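Local coordinates for L-lactate dehydrogenase (Trichomonas vaginalis, PDB 4UUL), which probably catalyses the NADH-dependent interconversion of pyruvate and lactate, as a lactate dehydrogenase belonging to a malate dehydrogenase family, at residues F84-M89 and L126-P131; T134-A139 and E149-L154; V7-A12 and L37-I42. The protein carries 1 engineered substitution. All coordinates share one frame; numbering follows the deposited sequence. Where two conformers were deposited one is given.

Contact 1: F84-M89 and L126-P131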
loop_
_atom_site.group_PDB
_atom_site.type_symbol
_atom_site.label_atom_id
_atom_site.label_comp_id
_atom_site.label_asym_id
_atom_site.label_seq_id
_atom_site.Cartn_x
_atom_site.Cartn_y
_atom_site.Cartn_z
ATOM N N PHE B 84 6.945 -9.972 10.739
ATOM C CA PHE B 84 6.212 -10.507 9.595
ATOM C C PHE B 84 7.186 -11.434 8.861
ATOM O O PHE B 84 8.093 -10.967 8.152
ATOM C CB PHE B 84 5.748 -9.377 8.691
ATOM C CG PHE B 84 4.720 -8.478 9.318
ATOM C CD1 PHE B 84 5.090 -7.402 10.121
ATOM C CD2 PHE B 84 3.373 -8.706 9.094
ATOM C CE1 PHE B 84 4.148 -6.583 10.673
ATOM C CE2 PHE B 84 2.425 -7.836 9.666
ATOM C CZ PHE B 84 2.836 -6.785 10.444
ATOM N N LEU B 85 6.998 -12.750 9.066
ATOM C CA LEU B 85 7.910 -13.748 8.461
ATOM C C LEU B 85 7.339 -14.099 7.093
ATOM O O LEU B 85 6.593 -15.086 6.915
ATOM C CB LEU B 85 8.075 -14.960 9.357
ATOM C CG LEU B 85 8.704 -14.701 10.695
ATOM C CD1 LEU B 85 8.949 -15.994 11.405
ATOM C CD2 LEU B 85 9.954 -13.841 10.707
ATOM N N VAL B 86 7.697 -13.278 6.114
ATOM C CA VAL B 86 7.201 -13.400 4.747
ATOM C C VAL B 86 8.058 -14.350 3.932
ATOM O O VAL B 86 7.553 -15.145 3.140
ATOM C CB VAL B 86 7.227 -12.010 4.061
ATOM C CG1 VAL B 86 6.881 -12.083 2.594
ATOM C CG2 VAL B 86 6.255 -11.097 4.821
ATOM N N ALA B 87 9.375 -14.287 4.130
ATOM C CA ALA B 87 10.315 -15.086 3.349
ATOM C C ALA B 87 10.096 -16.566 3.622
ATOM O O ALA B 87 9.931 -16.978 4.759
ATOM C CB ALA B 87 11.791 -14.705 3.688
ATOM N N SER B 88 10.262 -17.373 2.580
ATOM C CA SER B 88 10.259 -18.828 2.686
ATOM C C SER B 88 10.939 -19.375 1.423
ATOM O O SER B 88 11.200 -18.646 0.493
ATOM C CB SER B 88 8.854 -19.344 2.803
ATOM O OG SER B 88 8.126 -19.109 1.649
ATOM N N MET B 89 11.247 -20.660 1.410
ATOM C CA MET B 89 11.798 -21.322 0.246
ATOM C C MET B 89 10.649 -21.684 -0.663
ATOM O O MET B 89 9.691 -22.338 -0.230
ATOM C CB MET B 89 12.576 -22.571 0.684
ATOM C CG MET B 89 13.533 -22.285 1.838
ATOM S SD MET B 89 14.866 -21.138 1.378
ATOM C CE MET B 89 15.752 -22.172 0.210
ATOM N N LEU B 126 4.253 -13.302 13.298
ATOM C CA LEU B 126 3.255 -13.699 12.328
ATOM C C LEU B 126 3.931 -14.386 11.149
ATOM O O LEU B 126 4.688 -13.766 10.398
ATOM C CB LEU B 126 2.486 -12.489 11.848
ATOM C CG LEU B 126 1.444 -12.757 10.762
ATOM C CD1 LEU B 126 0.445 -13.852 11.162
ATOM C CD2 LEU B 126 0.705 -11.481 10.407
ATOM N N VAL B 127 3.654 -15.668 10.987
ATOM C CA VAL B 127 4.252 -16.471 9.924
ATOM C C VAL B 127 3.349 -16.468 8.710
ATOM O O VAL B 127 2.166 -16.828 8.768
ATOM C CB VAL B 127 4.504 -17.906 10.415
ATOM C CG1 VAL B 127 5.183 -18.703 9.332
ATOM C CG2 VAL B 127 5.311 -17.869 11.686
ATOM N N ILE B 128 3.916 -16.016 7.586
ATOM C CA ILE B 128 3.213 -15.848 6.339
ATOM C C ILE B 128 3.746 -16.767 5.266
ATOM O O ILE B 128 2.958 -17.390 4.535
ATOM C CB ILE B 128 3.285 -14.393 5.890
ATOM C CG1 ILE B 128 2.605 -13.501 6.958
ATOM C CG2 ILE B 128 2.654 -14.179 4.519
ATOM C CD1 ILE B 128 2.946 -12.063 6.907
ATOM N N GLY B 129 5.051 -16.894 5.163
ATOM C CA GLY B 129 5.655 -17.748 4.134
ATOM C C GLY B 129 5.192 -19.194 4.258
ATOM O O GLY B 129 5.101 -19.742 5.335
ATOM N N ASN B 130 4.919 -19.779 3.114
ATOM C CA ASN B 130 4.398 -21.115 3.124
ATOM C C ASN B 130 5.466 -22.202 3.219
ATOM O O ASN B 130 6.624 -22.022 2.838
ATOM C CB ASN B 130 3.444 -21.347 1.968
ATOM C CG ASN B 130 2.010 -20.883 2.297
ATOM O OD1 ASN B 130 1.453 -21.084 3.426
ATOM N ND2 ASN B 130 1.413 -20.241 1.315
ATOM N N PRO B 131 5.085 -23.362 3.795
ATOM C CA PRO B 131 3.793 -23.725 4.379
ATOM C C PRO B 131 3.652 -23.146 5.796
ATOM O O PRO B 131 4.425 -23.497 6.678
ATOM C CB PRO B 131 3.850 -25.267 4.396
ATOM C CG PRO B 131 5.326 -25.596 4.533
ATOM C CD PRO B 131 6.064 -24.486 3.863
HETATM O O HOH W 1 7.456 -21.382 0.427
HETATM O O HOH W 2 5.024 -18.176 0.649
#
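The delta methyl of Ile-128 sits where Phe-84 and Val-86 converge. It meets the Phe-84 ring at its edge, CD1 of Ile-128 lying 4.0 Å from CD2 of Phe-84, while CG2 of Val-86 lies alongside the same methyl, the two side chains pointing the same way. With CG1 of Ile-128 turned opposite its own carbonyl carbon (chi1 -61°), the chain runs back toward the ring. Leu-126 CD2 reaches Phe-84 CD2 at 4.1 Å, on a slanting approach. Leu-85 and Val-127 pair on the other face of the sheet, CD1 of Leu-85 being 4.1 Å from CG2 of Val-127.

The backbone starts as a parallel pair, with Leu-85 N bonded to Leu-126 O, and then the strands end. There Leu-85 O accepts two hydrogen bonds: Gly-129 N lies in the carbonyl plane, 3.0 Å from Leu-85 O. Ile-128 N comes from above that plane, 2.9 Å from Leu-85 O. Farther on, the loops are bridged by a water that accepts from Ser-88 OG at 2.7 Å and donates to Asn-130 O at 2.6 Å.

Ser-88, Ile-128 and Asn-130 bind NADH in cofactor complexes of this protein; no cofactor is bound to this chain. The arrangement is that of two adjacent strands of a Rossmann fold, whose C-terminal ends turn into cofactor-binding loops.

Contact 2: T134-A139 and E149-L154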
loop_
_atom_site.group_PDB
_atom_site.type_symbol
_atom_site.label_atom_id
_atom_site.label_comp_id
_atom_site.label_asym_id
_atom_site.label_seq_id
_atom_site.Cartn_x
_atom_site.Cartn_y
_atom_site.Cartn_z
ATOM N N THR B 134 3.030 -25.066 9.401
ATOM C CA THR B 134 4.146 -25.933 9.776
ATOM C C THR B 134 5.433 -25.132 10.002
ATOM O O THR B 134 6.133 -25.385 10.987
ATOM C CB THR B 134 4.347 -27.041 8.791
ATOM O OG1 THR B 134 3.168 -27.845 8.859
ATOM C CG2 THR B 134 5.576 -27.891 9.097
ATOM N N ASN B 135 5.676 -24.099 9.175
ATOM C CA ASN B 135 6.779 -23.230 9.443
ATOM C C ASN B 135 6.677 -22.589 10.825
ATOM O O ASN B 135 7.687 -22.453 11.530
ATOM C CB ASN B 135 6.846 -22.139 8.378
ATOM C CG ASN B 135 7.269 -22.664 7.006
ATOM O OD1 ASN B 135 7.885 -23.717 6.877
ATOM N ND2 ASN B 135 7.089 -21.822 5.990
ATOM N N CYS B 136 5.452 -22.188 11.189
ATOM C CA CYS B 136 5.215 -21.581 12.481
ATOM C C CYS B 136 5.543 -22.558 13.630
ATOM O O CYS B 136 6.210 -22.223 14.595
ATOM C CB CYS B 136 3.777 -21.108 12.570
ATOM S SG CYS B 136 3.374 -20.141 14.045
ATOM N N GLU B 137 5.017 -23.776 13.512
ATOM C CA GLU B 137 5.309 -24.809 14.515
ATOM C C GLU B 137 6.812 -25.006 14.672
ATOM O O GLU B 137 7.321 -25.119 15.782
ATOM C CB GLU B 137 4.620 -26.094 14.113
ATOM C CG GLU B 137 4.836 -27.271 15.047
ATOM C CD GLU B 137 4.277 -27.148 16.427
ATOM O OE1 GLU B 137 3.254 -26.466 16.621
ATOM O OE2 GLU B 137 4.834 -27.838 17.353
ATOM N N ILE B 138 7.527 -25.154 13.550
ATOM C CA ILE B 138 8.966 -25.387 13.601
ATOM C C ILE B 138 9.666 -24.199 14.258
ATOM O O ILE B 138 10.594 -24.407 15.063
ATOM C CB ILE B 138 9.495 -25.735 12.186
ATOM C CG1 ILE B 138 8.923 -27.090 11.694
ATOM C CG2 ILE B 138 10.997 -25.739 12.145
ATOM C CD1 ILE B 138 9.293 -28.309 12.546
ATOM N N ALA B 139 9.332 -22.976 13.848
ATOM C CA ALA B 139 10.005 -21.830 14.471
ATOM C C ALA B 139 9.772 -21.821 15.964
ATOM O O ALA B 139 10.733 -21.658 16.750
ATOM C CB ALA B 139 9.528 -20.548 13.867
ATOM N N GLU B 149 2.395 -18.212 22.907
ATOM C CA GLU B 149 1.732 -16.935 22.748
ATOM C C GLU B 149 2.480 -15.968 21.819
ATOM O O GLU B 149 1.928 -14.970 21.377
ATOM C CB GLU B 149 1.556 -16.321 24.145
ATOM C CG GLU B 149 0.549 -17.052 25.060
ATOM C CD GLU B 149 0.943 -18.497 25.467
ATOM O OE1 GLU B 149 2.136 -18.773 25.786
ATOM O OE2 GLU B 149 0.016 -19.347 25.444
ATOM N N ASN B 150 3.750 -16.250 21.551
ATOM C CA ASN B 150 4.523 -15.410 20.662
ATOM C C ASN B 150 4.315 -15.677 19.164
ATOM O O ASN B 150 4.868 -14.936 18.355
ATOM C CB ASN B 150 6.025 -15.534 20.952
ATOM C CG ASN B 150 6.428 -15.054 22.355
ATOM O OD1 ASN B 150 6.641 -15.863 23.246
ATOM N ND2 ASN B 150 6.525 -13.751 22.538
ATOM N N PHE B 151 3.540 -16.705 18.817
ATOM C CA PHE B 151 3.483 -17.181 17.422
ATOM C C PHE B 151 2.084 -17.328 16.897
ATOM O O PHE B 151 1.197 -17.840 17.572
ATOM C CB PHE B 151 4.143 -18.574 17.321
ATOM C CG PHE B 151 5.631 -18.535 17.558
ATOM C CD1 PHE B 151 6.509 -18.290 16.522
ATOM C CD2 PHE B 151 6.150 -18.707 18.823
ATOM C CE1 PHE B 151 7.871 -18.205 16.743
ATOM C CE2 PHE B 151 7.542 -18.620 19.070
ATOM C CZ PHE B 151 8.390 -18.379 18.019
ATOM N N SER B 152 1.908 -16.970 15.629
ATOM C CA SER B 152 0.680 -17.275 14.916
ATOM C C SER B 152 0.976 -17.320 13.415
ATOM O O SER B 152 2.037 -16.870 13.000
ATOM C CB SER B 152 -0.438 -16.291 15.262
ATOM O OG SER B 152 -0.145 -14.998 14.824
ATOM N N SER B 153 0.016 -17.831 12.657
ATOM C CA SER B 153 0.125 -17.908 11.223
ATOM C C SER B 153 -1.101 -17.311 10.559
ATOM O O SER B 153 -2.162 -17.158 11.159
ATOM C CB SER B 153 0.355 -19.336 10.743
ATOM O OG SER B 153 -0.744 -20.207 10.977
ATOM N N LEU B 154 -0.921 -16.841 9.319
ATOM C CA LEU B 154 -1.909 -16.049 8.623
ATOM C C LEU B 154 -2.929 -16.877 7.847
ATOM O O LEU B 154 -2.587 -17.422 6.807
ATOM C CB LEU B 154 -1.188 -15.090 7.646
ATOM C CG LEU B 154 -2.090 -14.080 6.974
ATOM C CD1 LEU B 154 -2.700 -13.129 7.974
ATOM C CD2 LEU B 154 -1.357 -13.299 5.934
#
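Cys-136 and Phe-151 meet inside a beta-alpha-beta unit of the NAD-binding Rossmann domain, made of strand 124-127, helix 132-141 and strand 151-153. The helix covers the last strand of the parallel sheet and runs almost antiparallel to it, at 168°, with the two short axes 8.1 Å apart at their closest. No hydrogen bond crosses between 134-139 and 149-154, and the touching residues are all buried, so these two segments meet by packing alone; the helix has a polar tie to the loop after strand 124-127, from Asn-135 ND2 to Gly-129 O.

Two residues one helical turn apart, Cys-136 and Ala-139, face the strand. The sulfur of Cys-136 is swung opposite its own backbone N (chi1 -173°), which directs it at the strand's backbone: SG is 3.7 Å from CB of Phe-151 and equally 3.7 Å from the carbonyl oxygen of Ser-152. The sulfur also makes a sulfur-aromatic contact with Phe-151, 5.5 Å from SG to the ring centroid and 69° from the ring normal, an oblique approach.

Ahead of Cys-136 in the helix direction, the Phe-151 ring extends to Ala-139, whose CB lies 4.1 Å from CE1 of Phe-151. Leu-115 of helix 97-118 and Val-125 of the neighbouring strand add to the apolar surroundings of this ring. Ser-152 points to the other face of the sheet, where its hydroxyl is hydrogen-bonded to His-251. Beyond it Ser-153 turns back to the helix, and its CB stands 4.3 Å from CB of Cys-136.

Contact 3: V7-A12 and L37-I42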
loop_
_atom_site.group_PDB
_atom_site.type_symbol
_atom_site.label_atom_id
_atom_site.label_comp_id
_atom_site.label_asym_id
_atom_site.label_seq_id
_atom_site.Cartn_x
_atom_site.Cartn_y
_atom_site.Cartn_z
ATOM N N VAL B 7 9.782 -3.337 14.174
ATOM C CA VAL B 7 9.040 -4.274 13.349
ATOM C C VAL B 7 9.952 -4.888 12.324
ATOM O O VAL B 7 10.542 -4.191 11.518
ATOM C CB VAL B 7 7.900 -3.508 12.602
ATOM C CG1 VAL B 7 7.145 -4.468 11.700
ATOM C CG2 VAL B 7 6.990 -2.782 13.580
ATOM N N LEU B 8 10.023 -6.217 12.330
ATOM C CA LEU B 8 10.807 -6.959 11.346
ATOM C C LEU B 8 9.913 -7.408 10.183
ATOM O O LEU B 8 8.815 -7.919 10.380
ATOM C CB LEU B 8 11.421 -8.200 11.987
ATOM C CG LEU B 8 12.045 -9.221 11.044
ATOM C CD1 LEU B 8 13.227 -8.652 10.244
ATOM C CD2 LEU B 8 12.468 -10.453 11.795
ATOM N N ILE B 9 10.418 -7.244 8.963
ATOM C CA ILE B 9 9.862 -7.851 7.761
ATOM C C ILE B 9 10.972 -8.637 7.081
ATOM O O ILE B 9 12.003 -8.074 6.758
ATOM C CB ILE B 9 9.300 -6.794 6.770
ATOM C CG1 ILE B 9 8.250 -5.913 7.464
ATOM C CG2 ILE B 9 8.747 -7.479 5.540
ATOM C CD1 ILE B 9 7.891 -4.672 6.633
ATOM N N THR B 10 10.795 -9.960 6.959
ATOM C CA THR B 10 11.731 -10.777 6.218
ATOM C C THR B 10 11.352 -10.818 4.759
ATOM O O THR B 10 10.226 -10.494 4.391
ATOM C CB THR B 10 11.835 -12.220 6.789
ATOM O OG1 THR B 10 10.601 -12.860 6.524
ATOM C CG2 THR B 10 12.180 -12.172 8.246
ATOM N N GLY B 11 12.280 -11.199 3.878
ATOM C CA GLY B 11 11.982 -11.107 2.443
ATOM C C GLY B 11 11.624 -9.697 2.015
ATOM O O GLY B 11 10.803 -9.485 1.123
ATOM N N ALA B 12 12.232 -8.710 2.673
ATOM C CA ALA B 12 11.736 -7.343 2.584
ATOM C C ALA B 12 11.810 -6.733 1.210
ATOM O O ALA B 12 11.100 -5.779 0.966
ATOM C CB ALA B 12 12.399 -6.459 3.620
ATOM N N LEU B 37 11.729 0.098 11.273
ATOM C CA LEU B 37 11.623 -1.113 10.429
ATOM C C LEU B 37 12.961 -1.816 10.330
ATOM O O LEU B 37 13.959 -1.231 9.969
ATOM C CB LEU B 37 11.105 -0.756 9.033
ATOM C CG LEU B 37 9.705 -0.132 8.994
ATOM C CD1 LEU B 37 9.366 0.212 7.579
ATOM C CD2 LEU B 37 8.734 -1.063 9.580
ATOM N N HIS B 38 12.941 -3.100 10.644
ATOM C CA HIS B 38 14.075 -4.003 10.381
ATOM C C HIS B 38 13.719 -4.779 9.121
ATOM O O HIS B 38 12.700 -5.471 9.083
ATOM C CB HIS B 38 14.277 -4.948 11.537
ATOM C CG HIS B 38 14.635 -4.286 12.825
ATOM N ND1 HIS B 38 15.814 -4.546 13.484
ATOM C CD2 HIS B 38 13.953 -3.431 13.627
ATOM C CE1 HIS B 38 15.853 -3.860 14.616
ATOM N NE2 HIS B 38 14.748 -3.154 14.718
ATOM N N LEU B 39 14.517 -4.585 8.068
ATOM C CA LEU B 39 14.205 -5.080 6.734
ATOM C C LEU B 39 15.278 -6.070 6.329
ATOM O O LEU B 39 16.423 -5.686 6.047
ATOM C CB LEU B 39 14.125 -3.903 5.755
ATOM C CG LEU B 39 13.121 -2.828 6.155
ATOM C CD1 LEU B 39 13.268 -1.614 5.283
ATOM C CD2 LEU B 39 11.703 -3.345 6.005
ATOM N N LEU B 40 14.943 -7.370 6.352
ATOM C CA LEU B 40 15.891 -8.437 6.127
ATOM C C LEU B 40 15.697 -9.069 4.772
ATOM O O LEU B 40 14.569 -9.377 4.372
ATOM C CB LEU B 40 15.752 -9.507 7.217
ATOM C CG LEU B 40 16.622 -10.753 7.120
ATOM C CD1 LEU B 40 18.102 -10.413 7.264
ATOM C CD2 LEU B 40 16.198 -11.822 8.143
ATOM N N ASP B 41 16.806 -9.281 4.055
ATOM C CA ASP B 41 16.771 -10.076 2.825
ATOM C C ASP B 41 18.173 -10.642 2.575
ATOM O O ASP B 41 19.025 -10.536 3.444
ATOM C CB ASP B 41 16.161 -9.291 1.646
ATOM C CG ASP B 41 15.347 -10.146 0.694
ATOM O OD1 ASP B 41 15.770 -11.283 0.409
ATOM O OD2 ASP B 41 14.256 -9.686 0.266
ATOM N N ILE B 42 18.355 -11.298 1.444
ATOM C CA ILE B 42 19.600 -11.954 1.139
ATOM C C ILE B 42 20.470 -11.063 0.261
ATOM O O ILE B 42 19.976 -10.134 -0.376
ATOM C CB ILE B 42 19.371 -13.288 0.457
ATOM C CG1 ILE B 42 18.542 -13.129 -0.811
ATOM C CG2 ILE B 42 18.740 -14.283 1.447
ATOM C CD1 ILE B 42 18.570 -14.424 -1.679
#
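Val-7 and His-38 lie in a ladder of backbone hydrogen bonds that joins strands 5-10 and 35-40 as parallel neighbours and runs on from the bond between Val-7 and Tyr-36. His-38 N donates to Val-7 O at 2.8 Å, His-38 O accepts from Ile-9 N at 2.9 Å, and Leu-40 N reaches Ile-9 O at 3.1 Å. Leu-40 O then receives the N-H of Ala-12, N to O 3.0 Å, in a nearly straight bond of 177°, fastening the loop after the first strand to the second.

Apolar contacts occupy both faces. On one, Ile-9 and Leu-39 lie side by side with CD1 of Ile-9 4.1 Å from CD2 of Leu-39, and the methyl of Ala-12 closes on Leu-39, CB to CB 3.8 Å; helices 15-25 and 46-57 cover this face. On the other, covered by helix 73-77, Leu-8 slants across Leu-40; its CG stands opposite the backbone N (chi1 169°), carrying CD1 to 4.0 Å from CB of Leu-40.

Among the polar side chains, the His-38 ring is hydrogen-bonded through NE2 to His-6 ND1 and through ND1 to the carbonyl oxygen of Ala-75. The Asp-41 carboxylate packs against the glycine-rich turn, OD2 near the carbonyl carbon of Gly-11 and hydrogen-bonded to Ala-13 N, while OD1 takes the Ile-42 N-H with its anti lone pair. Asp-41 binds NADH in cofactor complexes of this protein, though none is bound to this chain; a glycine-rich turn after the first strand and an acidic residue after the second are the signature of an NAD-binding Rossmann fold.

All three contacts belong to the six-stranded parallel sheet of the NAD-binding domain, and each joins parts of one beta-alpha-beta unit; those of contacts 1 and 2 share strand 124-127. Along the chain contact 3 comes first, then contact 1, then contact 2, none nested in another. Across the sheet, strand 5-10 of contact 3 borders strand 82-85 of contact 1, and strand 124-127 of contact 1 borders strand 151-153 of contact 2. The centre of contact 1 is about 9 Å from that of contact 2 and about 12 Å from that of contact 3, and it touches both; contacts 2 and 3, about 17 Å between centres, do not meet. Together they set cofactor-binding residues at the C-terminal ends of the strands of one sheet.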